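Local coordinates for lysine-sensitive aspartokinase 3 (Escherichia coli, PDB 2J0W), which catalyses the ATP-dependent phosphorylation of L-aspartate to 4-phospho-L-aspartate, the first step of lysine biosynthesis, under feedback inhibition by lysine, at residues E128-R133 against E176-T181; I26-A31 against R133-Q138; F140-V145 against A206-A211; D65-I70 against R90-I95. All blocks are in the same frame, centred on the assembly; numbering follows the deposited sequence.

Contact 1. Residues E128-R133 against E176-T181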
loop_
_atom_site.group_PDB
_atom_site.type_symbol
_atom_site.label_atom_id
_atom_site.label_comp_id
_atom_site.label_asym_id
_atom_site.label_seq_id
_atom_site.Cartn_x
_atom_site.Cartn_y
_atom_site.Cartn_z
ATOM N N GLU A 128 7.266 46.166 -21.334
ATOM C CA GLU A 128 6.817 47.322 -22.093
ATOM C C GLU A 128 5.638 47.997 -21.414
ATOM O O GLU A 128 5.529 49.224 -21.420
ATOM C CB GLU A 128 6.438 46.917 -23.513
ATOM C CG GLU A 128 7.644 46.632 -24.380
ATOM C CD GLU A 128 8.709 47.708 -24.247
ATOM O OE1 GLU A 128 8.417 48.885 -24.559
ATOM O OE2 GLU A 128 9.834 47.375 -23.818
ATOM N N ILE A 129 4.751 47.204 -20.828
ATOM C CA ILE A 129 3.620 47.782 -20.136
ATOM C C ILE A 129 4.104 48.512 -18.885
ATOM O O ILE A 129 3.468 49.463 -18.427
ATOM C CB ILE A 129 2.599 46.706 -19.753
ATOM C CG1 ILE A 129 1.631 46.497 -20.913
ATOM C CG2 ILE A 129 1.846 47.110 -18.515
ATOM C CD1 ILE A 129 0.416 45.679 -20.548
ATOM N N LEU A 130 5.239 48.077 -18.347
ATOM C CA LEU A 130 5.793 48.694 -17.150
ATOM C C LEU A 130 6.586 49.956 -17.455
ATOM O O LEU A 130 6.560 50.909 -16.670
ATOM C CB LEU A 130 6.673 47.704 -16.387
ATOM C CG LEU A 130 5.947 46.535 -15.725
ATOM C CD1 LEU A 130 6.912 45.783 -14.835
ATOM C CD2 LEU A 130 4.790 47.051 -14.901
ATOM N N ARG A 131 7.296 49.966 -18.581
ATOM C CA ARG A 131 8.069 51.141 -18.976
ATOM C C ARG A 131 7.177 52.232 -19.570
ATOM O O ARG A 131 7.573 53.392 -19.660
ATOM C CB ARG A 131 9.157 50.748 -19.974
ATOM C CG ARG A 131 10.257 49.962 -19.329
ATOM C CD ARG A 131 11.369 49.668 -20.290
ATOM N NE ARG A 131 12.478 49.011 -19.608
ATOM C CZ ARG A 131 13.568 48.561 -20.219
ATOM N NH1 ARG A 131 13.700 48.695 -21.534
ATOM N NH2 ARG A 131 14.530 47.978 -19.514
ATOM N N GLU A 132 5.973 51.849 -19.975
ATOM C CA GLU A 132 5.022 52.796 -20.539
ATOM C C GLU A 132 4.514 53.636 -19.366
ATOM O O GLU A 132 3.722 54.566 -19.538
ATOM C CB GLU A 132 3.860 52.049 -21.193
ATOM C CG GLU A 132 3.012 52.895 -22.119
ATOM C CD GLU A 132 2.250 52.057 -23.132
ATOM O OE1 GLU A 132 1.041 51.806 -22.924
ATOM O OE2 GLU A 132 2.875 51.647 -24.135
ATOM N N ARG A 133 4.991 53.294 -18.170
ATOM C CA ARG A 133 4.631 53.995 -16.944
ATOM C C ARG A 133 5.867 54.569 -16.275
ATOM O O ARG A 133 5.844 54.846 -15.075
ATOM C CB ARG A 133 3.975 53.052 -15.950
ATOM C CG ARG A 133 2.758 52.335 -16.440
ATOM C CD ARG A 133 2.163 51.561 -15.293
ATOM N NE ARG A 133 0.885 50.967 -15.652
ATOM C CZ ARG A 133 0.026 50.476 -14.767
ATOM N NH1 ARG A 133 0.321 50.516 -13.475
ATOM N NH2 ARG A 133 -1.122 49.946 -15.171
ATOM N N GLU A 176 19.897 46.676 -9.203
ATOM C CA GLU A 176 19.696 47.804 -10.111
ATOM C C GLU A 176 18.244 48.243 -10.138
ATOM O O GLU A 176 17.942 49.427 -10.030
ATOM C CB GLU A 176 20.088 47.433 -11.537
ATOM C CG GLU A 176 21.509 47.020 -11.730
ATOM C CD GLU A 176 21.765 46.607 -13.161
ATOM O OE1 GLU A 176 21.064 45.689 -13.645
ATOM O OE2 GLU A 176 22.658 47.200 -13.802
ATOM N N GLY A 177 17.344 47.286 -10.303
ATOM C CA GLY A 177 15.943 47.639 -10.355
ATOM C C GLY A 177 15.022 46.446 -10.459
ATOM O O GLY A 177 15.260 45.404 -9.852
ATOM N N LEU A 178 13.968 46.598 -11.247
ATOM C CA LEU A 178 12.991 45.538 -11.407
ATOM C C LEU A 178 13.387 44.533 -12.468
ATOM O O LEU A 178 14.040 44.870 -13.463
ATOM C CB LEU A 178 11.630 46.136 -11.741
ATOM C CG LEU A 178 10.481 45.327 -11.166
ATOM C CD1 LEU A 178 10.722 45.117 -9.672
ATOM C CD2 LEU A 178 9.168 46.055 -11.413
ATOM N N VAL A 179 12.970 43.291 -12.253
ATOM C CA VAL A 179 13.298 42.216 -13.169
ATOM C C VAL A 179 12.108 41.339 -13.499
ATOM O O VAL A 179 11.462 40.777 -12.627
ATOM C CB VAL A 179 14.415 41.361 -12.589
ATOM C CG1 VAL A 179 14.771 40.235 -13.549
ATOM C CG2 VAL A 179 15.619 42.246 -12.315
ATOM N N ILE A 180 11.818 41.239 -14.783
ATOM C CA ILE A 180 10.709 40.433 -15.252
ATOM C C ILE A 180 11.309 39.245 -15.994
ATOM O O ILE A 180 12.147 39.417 -16.893
ATOM C CB ILE A 180 9.810 41.260 -16.191
ATOM C CG1 ILE A 180 9.452 42.573 -15.494
ATOM C CG2 ILE A 180 8.550 40.486 -16.557
ATOM C CD1 ILE A 180 8.986 42.384 -14.076
ATOM N N THR A 181 10.907 38.040 -15.603
ATOM C CA THR A 181 11.418 36.849 -16.258
ATOM C C THR A 181 10.302 35.816 -16.427
ATOM O O THR A 181 9.155 36.056 -16.021
ATOM C CB THR A 181 12.615 36.260 -15.477
ATOM O OG1 THR A 181 13.196 35.209 -16.250
ATOM C CG2 THR A 181 12.187 35.729 -14.086
#

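Contact 2. Residues I26-A31 against R133-Q138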
loop_
_atom_site.group_PDB
_atom_site.type_symbol
_atom_site.label_atom_id
_atom_site.label_comp_id
_atom_site.label_asym_id
_atom_site.label_seq_id
_atom_site.Cartn_x
_atom_site.Cartn_y
_atom_site.Cartn_z
ATOM N N ILE A 26 -0.782 45.805 -9.257
ATOM C CA ILE A 26 -0.433 44.966 -8.113
ATOM C C ILE A 26 1.075 44.921 -7.804
ATOM O O ILE A 26 1.485 45.026 -6.644
ATOM C CB ILE A 26 -0.921 43.531 -8.348
ATOM C CG1 ILE A 26 -2.445 43.512 -8.443
ATOM C CG2 ILE A 26 -0.441 42.624 -7.232
ATOM C CD1 ILE A 26 -3.023 42.117 -8.409
ATOM N N VAL A 27 1.896 44.758 -8.835
ATOM C CA VAL A 27 3.342 44.707 -8.636
ATOM C C VAL A 27 3.848 46.018 -8.031
ATOM O O VAL A 27 4.856 46.048 -7.312
ATOM C CB VAL A 27 4.079 44.462 -9.970
ATOM C CG1 VAL A 27 5.567 44.374 -9.733
ATOM C CG2 VAL A 27 3.580 43.186 -10.608
ATOM N N LEU A 28 3.132 47.101 -8.321
ATOM C CA LEU A 28 3.504 48.425 -7.838
ATOM C C LEU A 28 2.695 48.891 -6.638
ATOM O O LEU A 28 2.581 50.088 -6.395
ATOM C CB LEU A 28 3.379 49.434 -8.980
ATOM C CG LEU A 28 4.193 48.986 -10.195
ATOM C CD1 LEU A 28 4.032 49.962 -11.338
ATOM C CD2 LEU A 28 5.639 48.860 -9.790
ATOM N N SER A 29 2.130 47.940 -5.901
ATOM C CA SER A 29 1.352 48.243 -4.706
ATOM C C SER A 29 2.253 47.864 -3.537
ATOM O O SER A 29 1.975 48.191 -2.382
ATOM C CB SER A 29 0.067 47.411 -4.663
ATOM O OG SER A 29 0.330 46.081 -4.244
ATOM N N ASP A 30 3.335 47.165 -3.864
ATOM C CA ASP A 30 4.323 46.729 -2.883
ATOM C C ASP A 30 5.698 46.922 -3.526
ATOM O O ASP A 30 5.973 46.368 -4.590
ATOM C CB ASP A 30 4.104 45.255 -2.530
ATOM C CG ASP A 30 5.021 44.777 -1.418
ATOM O OD1 ASP A 30 6.239 45.069 -1.480
ATOM O OD2 ASP A 30 4.523 44.098 -0.490
ATOM N N ALA A 31 6.557 47.709 -2.889
ATOM C CA ALA A 31 7.878 47.975 -3.444
ATOM C C ALA A 31 8.889 46.864 -3.179
ATOM O O ALA A 31 10.017 46.924 -3.677
ATOM C CB ALA A 31 8.404 49.314 -2.922
ATOM N N ARG A 133 4.991 53.294 -18.170
ATOM C CA ARG A 133 4.631 53.995 -16.944
ATOM C C ARG A 133 5.867 54.569 -16.275
ATOM O O ARG A 133 5.844 54.846 -15.075
ATOM C CB ARG A 133 3.975 53.052 -15.950
ATOM C CG ARG A 133 2.758 52.335 -16.440
ATOM C CD ARG A 133 2.163 51.561 -15.293
ATOM N NE ARG A 133 0.885 50.967 -15.652
ATOM C CZ ARG A 133 0.026 50.476 -14.767
ATOM N NH1 ARG A 133 0.321 50.516 -13.475
ATOM N NH2 ARG A 133 -1.122 49.946 -15.171
ATOM N N ASP A 134 6.945 54.727 -17.042
ATOM C CA ASP A 134 8.199 55.264 -16.502
ATOM C C ASP A 134 8.655 54.432 -15.297
ATOM O O ASP A 134 8.699 54.923 -14.163
ATOM C CB ASP A 134 8.018 56.725 -16.071
ATOM C CG ASP A 134 8.134 57.698 -17.230
ATOM O OD1 ASP A 134 7.512 57.450 -18.290
ATOM O OD2 ASP A 134 8.842 58.721 -17.080
ATOM N N VAL A 135 8.995 53.173 -15.542
ATOM C CA VAL A 135 9.443 52.295 -14.479
ATOM C C VAL A 135 10.709 51.587 -14.920
ATOM O O VAL A 135 10.830 51.162 -16.066
ATOM C CB VAL A 135 8.368 51.216 -14.155
ATOM C CG1 VAL A 135 8.818 50.381 -12.972
ATOM C CG2 VAL A 135 7.026 51.869 -13.865
ATOM N N GLN A 136 11.667 51.495 -14.012
ATOM C CA GLN A 136 12.897 50.785 -14.306
ATOM C C GLN A 136 12.535 49.311 -14.291
ATOM O O GLN A 136 12.484 48.711 -13.224
ATOM C CB GLN A 136 13.945 51.051 -13.226
ATOM C CG GLN A 136 14.690 52.345 -13.382
ATOM C CD GLN A 136 15.376 52.415 -14.717
ATOM O OE1 GLN A 136 14.767 52.787 -15.729
ATOM N NE2 GLN A 136 16.670 52.036 -14.743
ATOM N N ALA A 137 12.262 48.730 -15.455
ATOM C CA ALA A 137 11.908 47.314 -15.493
ATOM C C ALA A 137 12.665 46.630 -16.607
ATOM O O ALA A 137 12.509 46.993 -17.770
ATOM C CB ALA A 137 10.398 47.144 -15.716
ATOM N N GLN A 138 13.492 45.650 -16.267
ATOM C CA GLN A 138 14.236 44.946 -17.300
ATOM C C GLN A 138 13.834 43.481 -17.476
ATOM O O GLN A 138 13.416 42.800 -16.537
ATOM C CB GLN A 138 15.744 45.080 -17.049
ATOM C CG GLN A 138 16.173 44.737 -15.622
ATOM C CD GLN A 138 17.633 45.023 -15.395
ATOM O OE1 GLN A 138 18.496 44.564 -16.156
ATOM N NE2 GLN A 138 17.936 45.780 -14.325
#

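Contact 3. Residues F140-V145 against A206-A211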
loop_
_atom_site.group_PDB
_atom_site.type_symbol
_atom_site.label_atom_id
_atom_site.label_comp_id
_atom_site.label_asym_id
_atom_site.label_seq_id
_atom_site.Cartn_x
_atom_site.Cartn_y
_atom_site.Cartn_z
ATOM N N PHE A 140 14.556 39.547 -18.332
ATOM C CA PHE A 140 15.618 38.595 -18.015
ATOM C C PHE A 140 15.234 37.190 -18.452
ATOM O O PHE A 140 14.104 36.763 -18.236
ATOM C CB PHE A 140 15.901 38.591 -16.517
ATOM C CG PHE A 140 17.091 37.768 -16.139
ATOM C CD1 PHE A 140 18.377 38.214 -16.424
ATOM C CD2 PHE A 140 16.932 36.535 -15.521
ATOM C CE1 PHE A 140 19.499 37.438 -16.096
ATOM C CE2 PHE A 140 18.048 35.748 -15.187
ATOM C CZ PHE A 140 19.331 36.202 -15.475
ATOM N N ASP A 141 16.187 36.472 -19.041
ATOM C CA ASP A 141 15.967 35.100 -19.531
ATOM C C ASP A 141 16.291 34.031 -18.465
ATOM O O ASP A 141 17.454 33.632 -18.328
ATOM C CB ASP A 141 16.844 34.874 -20.771
ATOM C CG ASP A 141 16.573 33.546 -21.456
ATOM O OD1 ASP A 141 16.187 32.562 -20.779
ATOM O OD2 ASP A 141 16.767 33.483 -22.687
ATOM N N VAL A 142 15.283 33.545 -17.734
ATOM C CA VAL A 142 15.546 32.550 -16.696
ATOM C C VAL A 142 16.455 31.449 -17.144
ATOM O O VAL A 142 17.187 30.886 -16.336
ATOM C CB VAL A 142 14.293 31.831 -16.166
ATOM C CG1 VAL A 142 13.718 32.573 -14.981
ATOM C CG2 VAL A 142 13.290 31.649 -17.269
ATOM N N ARG A 143 16.416 31.119 -18.421
ATOM C CA ARG A 143 17.261 30.039 -18.895
ATOM C C ARG A 143 18.728 30.224 -18.525
ATOM O O ARG A 143 19.471 29.247 -18.415
ATOM C CB ARG A 143 17.077 29.859 -20.397
ATOM C CG ARG A 143 15.677 29.386 -20.725
ATOM C CD ARG A 143 15.473 29.244 -22.203
ATOM N NE ARG A 143 15.526 30.543 -22.861
ATOM C CZ ARG A 143 15.346 30.727 -24.164
ATOM N NH1 ARG A 143 15.094 29.693 -24.968
ATOM N NH2 ARG A 143 15.437 31.947 -24.665
ATOM N N LYS A 144 19.148 31.466 -18.306
ATOM C CA LYS A 144 20.535 31.716 -17.913
ATOM C C LYS A 144 20.755 31.196 -16.497
ATOM O O LYS A 144 21.885 30.923 -16.095
ATOM C CB LYS A 144 20.859 33.207 -17.934
ATOM C CG LYS A 144 20.722 33.882 -19.276
ATOM C CD LYS A 144 21.001 35.372 -19.127
ATOM C CE LYS A 144 20.595 36.156 -20.367
ATOM N NZ LYS A 144 20.554 37.618 -20.071
ATOM N N VAL A 145 19.670 31.049 -15.742
ATOM C CA VAL A 145 19.776 30.582 -14.374
ATOM C C VAL A 145 19.115 29.265 -14.023
ATOM O O VAL A 145 19.681 28.480 -13.260
ATOM C CB VAL A 145 19.262 31.648 -13.422
ATOM C CG1 VAL A 145 18.738 31.006 -12.154
ATOM C CG2 VAL A 145 20.399 32.620 -13.103
ATOM N N ALA A 206 8.617 29.632 -6.734
ATOM C CA ALA A 206 9.135 29.147 -5.462
ATOM C C ALA A 206 10.644 28.913 -5.557
ATOM O O ALA A 206 11.386 29.238 -4.631
ATOM C CB ALA A 206 8.436 27.856 -5.075
ATOM N N LEU A 207 11.092 28.362 -6.686
ATOM C CA LEU A 207 12.508 28.049 -6.906
ATOM C C LEU A 207 13.457 29.235 -6.806
ATOM O O LEU A 207 14.473 29.175 -6.103
ATOM C CB LEU A 207 12.692 27.370 -8.272
ATOM C CG LEU A 207 12.009 26.005 -8.436
ATOM C CD1 LEU A 207 11.906 25.653 -9.913
ATOM C CD2 LEU A 207 12.773 24.937 -7.662
ATOM N N LEU A 208 13.130 30.304 -7.524
ATOM C CA LEU A 208 13.953 31.512 -7.534
ATOM C C LEU A 208 13.858 32.248 -6.194
ATOM O O LEU A 208 14.780 32.973 -5.797
ATOM C CB LEU A 208 13.506 32.425 -8.680
ATOM C CG LEU A 208 13.559 31.793 -10.075
ATOM C CD1 LEU A 208 12.490 32.395 -10.967
ATOM C CD2 LEU A 208 14.927 32.000 -10.665
ATOM N N ALA A 209 12.733 32.051 -5.505
ATOM C CA ALA A 209 12.506 32.668 -4.203
ATOM C C ALA A 209 13.504 32.056 -3.218
ATOM O O ALA A 209 14.161 32.771 -2.456
ATOM C CB ALA A 209 11.084 32.408 -3.744
ATOM N N GLU A 210 13.617 30.730 -3.250
ATOM C CA GLU A 210 14.545 30.022 -2.384
ATOM C C GLU A 210 15.970 30.381 -2.743
ATOM O O GLU A 210 16.779 30.707 -1.872
ATOM C CB GLU A 210 14.363 28.518 -2.527
ATOM C CG GLU A 210 15.570 27.715 -2.094
ATOM C CD GLU A 210 15.256 26.244 -1.974
ATOM O OE1 GLU A 210 14.589 25.704 -2.883
ATOM O OE2 GLU A 210 15.678 25.626 -0.973
ATOM N N ALA A 211 16.275 30.320 -4.033
ATOM C CA ALA A 211 17.617 30.632 -4.519
ATOM C C ALA A 211 18.056 32.054 -4.191
ATOM O O ALA A 211 19.251 32.312 -4.037
ATOM C CB ALA A 211 17.698 30.403 -6.025
#

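Contact 4. Residues D65-I70 against R90-I95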
loop_
_atom_site.group_PDB
_atom_site.type_symbol
_atom_site.label_atom_id
_atom_site.label_comp_id
_atom_site.label_asym_id
_atom_site.label_seq_id
_atom_site.Cartn_x
_atom_site.Cartn_y
_atom_site.Cartn_z
ATOM N N ASP A 65 -2.243 31.863 -36.272
ATOM C CA ASP A 65 -2.944 33.129 -36.294
ATOM C C ASP A 65 -3.585 33.423 -34.952
ATOM O O ASP A 65 -3.600 34.571 -34.488
ATOM C CB ASP A 65 -3.998 33.147 -37.390
ATOM C CG ASP A 65 -3.565 33.965 -38.588
ATOM O OD1 ASP A 65 -3.017 35.074 -38.390
ATOM O OD2 ASP A 65 -3.783 33.503 -39.727
ATOM N N ALA A 66 -4.128 32.391 -34.326
ATOM C CA ALA A 66 -4.730 32.586 -33.022
ATOM C C ALA A 66 -3.584 33.057 -32.105
ATOM O O ALA A 66 -3.776 33.883 -31.216
ATOM C CB ALA A 66 -5.353 31.269 -32.519
ATOM N N ILE A 67 -2.382 32.546 -32.341
ATOM C CA ILE A 67 -1.238 32.952 -31.538
ATOM C C ILE A 67 -0.854 34.403 -31.839
ATOM O O ILE A 67 -0.637 35.193 -30.914
ATOM C CB ILE A 67 -0.026 32.019 -31.776
ATOM C CG1 ILE A 67 -0.314 30.660 -31.133
ATOM C CG2 ILE A 67 1.254 32.642 -31.215
ATOM C CD1 ILE A 67 0.807 29.671 -31.285
ATOM N N ARG A 68 -0.773 34.763 -33.119
ATOM C CA ARG A 68 -0.432 36.143 -33.463
ATOM C C ARG A 68 -1.500 37.138 -32.991
ATOM O O ARG A 68 -1.168 38.231 -32.520
ATOM C CB ARG A 68 -0.230 36.311 -34.974
ATOM C CG ARG A 68 -0.283 37.777 -35.403
ATOM C CD ARG A 68 -0.121 37.990 -36.893
ATOM N NE ARG A 68 1.279 38.150 -37.268
ATOM C CZ ARG A 68 2.113 37.142 -37.501
ATOM N NH1 ARG A 68 1.685 35.891 -37.400
ATOM N NH2 ARG A 68 3.376 37.385 -37.832
ATOM N N ASN A 69 -2.775 36.782 -33.118
ATOM C CA ASN A 69 -3.811 37.703 -32.676
ATOM C C ASN A 69 -3.570 38.101 -31.220
ATOM O O ASN A 69 -3.290 39.263 -30.928
ATOM C CB ASN A 69 -5.200 37.082 -32.830
ATOM C CG ASN A 69 -5.655 36.995 -34.291
ATOM O OD1 ASN A 69 -6.647 36.327 -34.596
ATOM N ND2 ASN A 69 -4.939 37.672 -35.193
ATOM N N ILE A 70 -3.660 37.129 -30.317
ATOM C CA ILE A 70 -3.464 37.363 -28.884
ATOM C C ILE A 70 -2.311 38.320 -28.554
ATOM O O ILE A 70 -2.430 39.168 -27.667
ATOM C CB ILE A 70 -3.250 36.011 -28.133
ATOM C CG1 ILE A 70 -4.576 35.254 -28.060
ATOM C CG2 ILE A 70 -2.701 36.252 -26.735
ATOM C CD1 ILE A 70 -4.437 33.840 -27.557
ATOM N N ARG A 90 9.976 37.993 -34.951
ATOM C CA ARG A 90 10.997 36.952 -34.995
ATOM C C ARG A 90 10.420 35.741 -34.300
ATOM O O ARG A 90 10.302 34.670 -34.896
ATOM C CB ARG A 90 12.281 37.410 -34.291
ATOM C CG ARG A 90 13.324 38.045 -35.222
ATOM C CD ARG A 90 12.678 38.923 -36.316
ATOM N NE ARG A 90 11.994 38.126 -37.341
ATOM C CZ ARG A 90 11.100 38.604 -38.205
ATOM N NH1 ARG A 90 10.768 39.888 -38.178
ATOM N NH2 ARG A 90 10.534 37.796 -39.092
ATOM N N LEU A 91 10.034 35.927 -33.041
ATOM C CA LEU A 91 9.455 34.845 -32.258
ATOM C C LEU A 91 8.349 34.179 -33.077
ATOM O O LEU A 91 8.371 32.962 -33.299
ATOM C CB LEU A 91 8.912 35.386 -30.930
ATOM C CG LEU A 91 9.964 36.125 -30.091
ATOM C CD1 LEU A 91 9.350 36.583 -28.792
ATOM C CD2 LEU A 91 11.155 35.219 -29.813
ATOM N N LEU A 92 7.396 34.979 -33.551
ATOM C CA LEU A 92 6.316 34.422 -34.351
ATOM C C LEU A 92 6.873 33.687 -35.552
ATOM O O LEU A 92 6.467 32.565 -35.839
ATOM C CB LEU A 92 5.357 35.514 -34.807
ATOM C CG LEU A 92 4.445 36.017 -33.691
ATOM C CD1 LEU A 92 3.445 36.981 -34.276
ATOM C CD2 LEU A 92 3.730 34.840 -33.027
ATOM N N GLU A 93 7.815 34.308 -36.245
ATOM C CA GLU A 93 8.404 33.670 -37.408
ATOM C C GLU A 93 9.085 32.367 -37.006
ATOM O O GLU A 93 8.934 31.345 -37.681
ATOM C CB GLU A 93 9.416 34.605 -38.083
ATOM C CG GLU A 93 10.078 34.016 -39.333
ATOM C CD GLU A 93 9.076 33.646 -40.426
ATOM O OE1 GLU A 93 8.270 34.522 -40.807
ATOM O OE2 GLU A 93 9.097 32.486 -40.908
ATOM N N ASN A 94 9.822 32.385 -35.899
ATOM C CA ASN A 94 10.516 31.172 -35.483
ATOM C C ASN A 94 9.513 30.104 -35.101
ATOM O O ASN A 94 9.680 28.926 -35.431
ATOM C CB ASN A 94 11.452 31.447 -34.313
ATOM C CG ASN A 94 12.462 30.332 -34.111
ATOM O OD1 ASN A 94 12.467 29.655 -33.079
ATOM N ND2 ASN A 94 13.322 30.125 -35.111
ATOM N N ILE A 95 8.461 30.523 -34.407
ATOM C CA ILE A 95 7.416 29.597 -33.991
ATOM C C ILE A 95 6.908 28.926 -35.260
ATOM O O ILE A 95 6.731 27.697 -35.315
ATOM C CB ILE A 95 6.254 30.352 -33.280
ATOM C CG1 ILE A 95 6.720 30.834 -31.903
ATOM C CG2 ILE A 95 5.030 29.460 -33.157
ATOM C CD1 ILE A 95 5.673 31.603 -31.111
#

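Contact 1. Residues E128-R133 against E176-T181
Helix-on-sheet packing of the amino acid kinase domain brings Leu130, on the last turn of helix 108-131, against Leu178 and Ile180 of strand 178-182. One methyl does the work on the helix side. Leu130 CG stands anti to the carbonyl carbon (chi1 -69°), and the outstretched second torsion then carries CD1 farthest from the helix, toward the sheet. There CD1 lies 4.1 Å from Leu178 CD2, the two leucine side chains crossing at about a right angle. Toward Ile180 the approach is tip to tip, with Leu130 CD1 4.1 Å from Ile180 CD1. Because residues of a strand alternate in direction, the side chains of Leu178 and Ile180 both project from the same face of the sheet, toward the helix, whereas Val179 between them packs on Leu170 and Leu174 of helix 159-176. Contact is light, about 80 Å² in all, and the backbones stay well apart: 9.7 Å separates Leu130 CA from Leu178 CA. Long branched aliphatic residues suit such a gap, since they can bridge it with methyl groups alone. Leu130 also rests on Ala24 of helix 17-27, and Ile180 on Val36 and Leu38 of the adjacent strand 33-38, so the three side chains join an apolar layer between the helices and the sheet. Helices packed on both faces of a largely parallel central sheet are the mark of the three-layered alpha/beta/alpha sandwich of this kinase family.

Contact 2. Residues I26-A31 against R133-Q138
This is a small apolar surface contact of the kinase domain, where Leu28, just past the end of helix 17-27, meets Val135 and Arg133 in the turn that leads into strand 137-139. The second torsion of Leu28 is fully extended (chi2 178°), pushing CD1 out as the touching atom. It comes within 4.4 Å of Val135 CG2, a loose methyl-to-methyl contact. The same CD1 lies 4.3 Å from Arg133 NH1, approaching the guanidinium obliquely. Arg133 keeps an almost fully extended chain that crosses to helix 17-27, where NH1 forms a salt bridge with Asp25 and NH2 a hydrogen bond with Asn21; its polar end is thus taken up by the helix while Leu28 packs beside it. In the amino acid kinase fold, strand 137-139 is an outermost strand of the central sheet within the chain, and the contact joins the connection entering it to the end of the first helix. Leaving that helix, the chain is held by Ile26 O, which accepts two bonds from Ser29: one from the backbone N at 3.1 Å and one from OG at 2.9 Å. The hydroxyl lies in the carbonyl plane, on a lone pair, with a C=O...OG angle of 133°. Serine suits this place because its short hydroxyl can fold back onto the last helical turn, next to the leucine that faces Val135.

Contact 3. Residues F140-V145 against A206-A211
A single leucine straddles two valines here: the two methyls of Leu208 go to different partners, CD1 lying 4.2 Å from Val142 CG1 and CD2 4.2 Å from Val145 CG1. The valines are three residues apart on a short helix-like turn and so face the same way, toward helix 200-211. Leu208 CG stands beside the backbone N (chi1 -58°), which sends the forked end out from its helix toward them. The fork offers one methyl to each valine, and the beta-branched valines present theirs directly from the backbone. On the turn's other side, Asp141 and Arg143 form a salt bridge, with Arg143 NH2 2.8 Å from Asp141 OD2. The carboxylate oxygen is met on its syn side, 25° out of the carboxylate plane, and Asp141 CG sits at the edge of the guanidinium, in its plane. Arg143 NH1 has a second partner in Thr193, which further fixes the group. The side chain of Val142 lies about 11 Å from the bound aspartate. Around the contact, Val145 packs on Leu162 and Leu165 of helix 159-176, Leu207 rests on Pro266 of helix 264-270, and Phe140 lies against Val179 of strand 178-182, so the loop following strand 137-139 is wedged between helices 159-176 and 200-211.

Contact 4. Residues D65-I70 against R90-I95
One face of the Arg68 guanidinium is covered by Leu92 CD1, which sits 3.5 Å above the plane and over its centre, while Arg68 NH2 forms a salt bridge with Glu89, one turn before Leu92. The contact is helix-to-helix packing between two consecutive helices of the kinase domain, 57-75 and 82-102, whose backbones come close: Arg68 CA and Leu92 CA are 7.0 Å apart. Arg68 first leaves its helix with CG anti to the backbone N (chi1 163°), and then a bend at chi3 (-89°) folds the planar group over the leucine. Its aliphatic part follows the same methyl, with CB 3.8 Å from Leu92 CD1. Arginine suits this margin because it shields a leucine with its chain and flat face yet keeps its charge for an acidic partner. An alanine here would keep only the CB contact, and is likely to uncover Leu92 CD1 and leave Glu89 without its positive mate. Leucine, in turn, splits its two methyls between neighbours, CD1 for the arginine and CD2 for the buried side. There Ile67, which also packs on Leu47, Leu48 and Leu51 of helix 44-51, runs past Leu92 in the opposite direction. CG2, the branch of Ile67 anti to its backbone nitrogen, ends 3.8 Å from Leu92 CD2.

How the contacts relate
From the N terminus, the end of helix 17-27 begins the long loop that contact 2 closes at residues 133-138. Contact 4 lies wholly within this excursion, pairing two successive helices, and touches none of the others. Before contact 2 closes, helix 108-131 opens contact 1, so these two cross; they share Arg133, and strands 137-139 and 178-182 pair side by side through backbone hydrogen bonds between Gln138 and both Leu178 and Ile180. Contact 3 opens at 140-145, before contact 1 closes at 176-181, and crosses it in turn, with Phe140 hydrogen-bonded to the Ile180 backbone and to Thr181 OG1. It closes on helix 200-211, linking the sheet's edge region to a later helix.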